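Local atomic coordinates of uncharacterized protein (Staphylococcus saprophyticus subsp. saprophyticus ATCC 15305, PDB entry 3FOJ), a protein that is of unknown function but carries a rhodanese-like domain, consistent with sulfur transfer through a cysteine in its active-site loop. Residues 60-65 / 88-93. Residues are numbered along the deposited sequence; the frame is centred on the assembly and turned at random.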
loop_
_atom_site.group_PDB
_atom_site.type_symbol
_atom_site.label_atom_id
_atom_site.label_comp_id
_atom_site.label_asym_id
_atom_site.label_seq_id
_atom_site.Cartn_x
_atom_site.Cartn_y
_atom_site.Cartn_z
ATOM N N TYR A 60 -2.760 1.978 3.738
ATOM C CA TYR A 60 -1.964 0.763 3.821
ATOM C C TYR A 60 -1.046 0.765 2.607
ATOM O O TYR A 60 -1.507 0.829 1.473
ATOM C CB TYR A 60 -2.880 -0.465 3.841
ATOM C CG TYR A 60 -3.720 -0.539 5.099
ATOM C CD1 TYR A 60 -4.900 0.196 5.226
ATOM C CD2 TYR A 60 -3.307 -1.307 6.187
ATOM C CE1 TYR A 60 -5.647 0.168 6.417
ATOM C CE2 TYR A 60 -4.041 -1.339 7.372
ATOM C CZ TYR A 60 -5.204 -0.605 7.481
ATOM O OH TYR A 60 -5.920 -0.646 8.657
ATOM N N ILE A 61 0.256 0.697 2.859
ATOM C CA ILE A 61 1.255 0.770 1.800
ATOM C C ILE A 61 1.855 -0.582 1.451
ATOM O O ILE A 61 2.299 -1.314 2.331
ATOM C CB ILE A 61 2.390 1.722 2.224
ATOM C CG1 ILE A 61 1.794 3.013 2.819
ATOM C CG2 ILE A 61 3.313 1.999 1.052
ATOM C CD1 ILE A 61 0.843 3.780 1.901
ATOM N N ILE A 62 1.888 -0.902 0.160
ATOM C CA ILE A 62 2.437 -2.182 -0.278
ATOM C C ILE A 62 3.397 -2.028 -1.462
ATOM O O ILE A 62 3.202 -1.179 -2.328
ATOM C CB ILE A 62 1.289 -3.171 -0.639
ATOM C CG1 ILE A 62 1.843 -4.583 -0.788
ATOM C CG2 ILE A 62 0.581 -2.724 -1.916
ATOM C CD1 ILE A 62 0.758 -5.634 -0.936
ATOM N N CYS A 63 4.447 -2.845 -1.471
ATOM C CA CYS A 63 5.435 -2.826 -2.539
ATOM C C CYS A 63 5.712 -4.278 -2.912
ATOM O O CYS A 63 4.930 -5.161 -2.577
ATOM C CB CYS A 63 6.723 -2.140 -2.073
ATOM S SG CYS A 63 7.592 -2.975 -0.730
ATOM N N LYS A 64 6.813 -4.530 -3.609
ATOM C CA LYS A 64 7.144 -5.894 -3.998
ATOM C C LYS A 64 7.512 -6.798 -2.819
ATOM O O LYS A 64 6.951 -7.886 -2.672
ATOM C CB LYS A 64 8.301 -5.896 -5.006
ATOM C CG LYS A 64 8.859 -7.287 -5.307
ATOM C CD LYS A 64 10.191 -7.193 -6.039
ATOM C CE LYS A 64 10.892 -8.545 -6.105
ATOM N NZ LYS A 64 12.286 -8.416 -6.621
ATOM N N ALA A 65 8.432 -6.340 -1.971
ATOM C CA ALA A 65 8.907 -7.157 -0.854
ATOM C C ALA A 65 8.642 -6.722 0.589
ATOM O O ALA A 65 8.924 -7.486 1.512
ATOM C CB ALA A 65 10.405 -7.416 -1.030
ATOM N N GLY A 88 5.811 -8.209 4.036
ATOM C CA GLY A 88 6.005 -9.206 2.996
ATOM C C GLY A 88 5.786 -8.755 1.565
ATOM O O GLY A 88 6.284 -9.389 0.636
ATOM N N GLY A 89 5.023 -7.683 1.379
ATOM C CA GLY A 89 4.767 -7.166 0.046
ATOM C C GLY A 89 3.911 -8.035 -0.858
ATOM O O GLY A 89 3.307 -9.021 -0.419
HETATM N N MSE A 90 3.850 -7.656 -2.132
HETATM C CA MSE A 90 3.072 -8.400 -3.111
HETATM C C MSE A 90 3.620 -9.813 -3.290
HETATM O O MSE A 90 2.902 -10.705 -3.749
HETATM C CB MSE A 90 3.047 -7.657 -4.450
HETATM C CG MSE A 90 2.184 -6.391 -4.443
HETATM SE SE MSE A 90 0.275 -6.739 -4.241
HETATM C CE MSE A 90 -0.104 -7.266 -6.064
ATOM N N ASP A 91 4.887 -10.022 -2.938
ATOM C CA ASP A 91 5.470 -11.359 -3.038
ATOM C C ASP A 91 4.630 -12.298 -2.177
ATOM O O ASP A 91 4.250 -13.384 -2.608
ATOM C CB ASP A 91 6.911 -11.397 -2.510
ATOM C CG ASP A 91 7.906 -10.744 -3.448
ATOM O OD1 ASP A 91 7.623 -10.649 -4.660
ATOM O OD2 ASP A 91 8.988 -10.343 -2.970
ATOM N N GLU A 92 4.354 -11.874 -0.947
ATOM C CA GLU A 92 3.564 -12.690 -0.033
ATOM C C GLU A 92 2.058 -12.604 -0.269
ATOM O O GLU A 92 1.325 -13.550 0.031
ATOM C CB GLU A 92 3.900 -12.324 1.416
ATOM C CG GLU A 92 5.191 -12.968 1.907
ATOM C CD GLU A 92 5.554 -12.563 3.319
ATOM O OE1 GLU A 92 4.638 -12.437 4.158
ATOM O OE2 GLU A 92 6.759 -12.387 3.595
ATOM N N PHE A 93 1.589 -11.483 -0.807
ATOM C CA PHE A 93 0.163 -11.343 -1.078
ATOM C C PHE A 93 -0.244 -12.394 -2.111
ATOM O O PHE A 93 -1.328 -12.974 -2.030
ATOM C CB PHE A 93 -0.156 -9.947 -1.620
ATOM C CG PHE A 93 -1.631 -9.665 -1.721
ATOM C CD1 PHE A 93 -2.325 -9.117 -0.647
ATOM C CD2 PHE A 93 -2.335 -9.986 -2.876
ATOM C CE1 PHE A 93 -3.701 -8.893 -0.722
ATOM C CE2 PHE A 93 -3.711 -9.768 -2.962
ATOM C CZ PHE A 93 -4.395 -9.220 -1.882
#
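Just past the strand ending at Ile62, the chain turns against the N-terminal end of helix 89-93, and the carbonyls of Cys63 and Lys64 receive the successive amides of Met90 and Asp91; strand 60-62 and this helix run at 93° to each other. Met90 N reaches Cys63 O at 2.8 Å, while Asp91 N meets Lys64 O at 3.0 Å. Gly89, with positive phi, has no side chain in the way, and its CA comes to 3.3 Å from Cys63 O.

On the buried side, Ile62 sends CG1 out anti to its backbone N (chi1 -167°), and the extended branch carries CD1 to the selenium of Met90, a selenomethionine, with SE and CD1 3.5 Å apart. The two side chains meet at about a right angle, the Met90 chain being bent at both chi2 and chi3. Val86 and Ile21 flank Ile62 from the neighbouring strands.

At the outer edge, Lys64 O lies over the flat face of the Asp91 carboxylate, 3.1 Å from CG; this is no hydrogen bond to the carboxylate, the carbonyl being held by Asp91 N. The extended Lys64 chain slants across the carboxylate, its CG 3.6 Å from Asp91 OD1, but Lys64 NZ stays 5.3 Å from Asp91 OD2, too far for a salt bridge, though the opposite charges may still attract.

Amides this early in a helix have no partner within it; the carbonyls of Cys63 and Lys64 accept them, tying the rhodanese-type loop to the helix start. Cys63, probably the sulfur-carrying cysteine as in relatives, has its CB pointing away from the helix, and its side chain touches Val24 and Ser69 of helix 67-77, so these bonds orient its backbone without engaging the thiol.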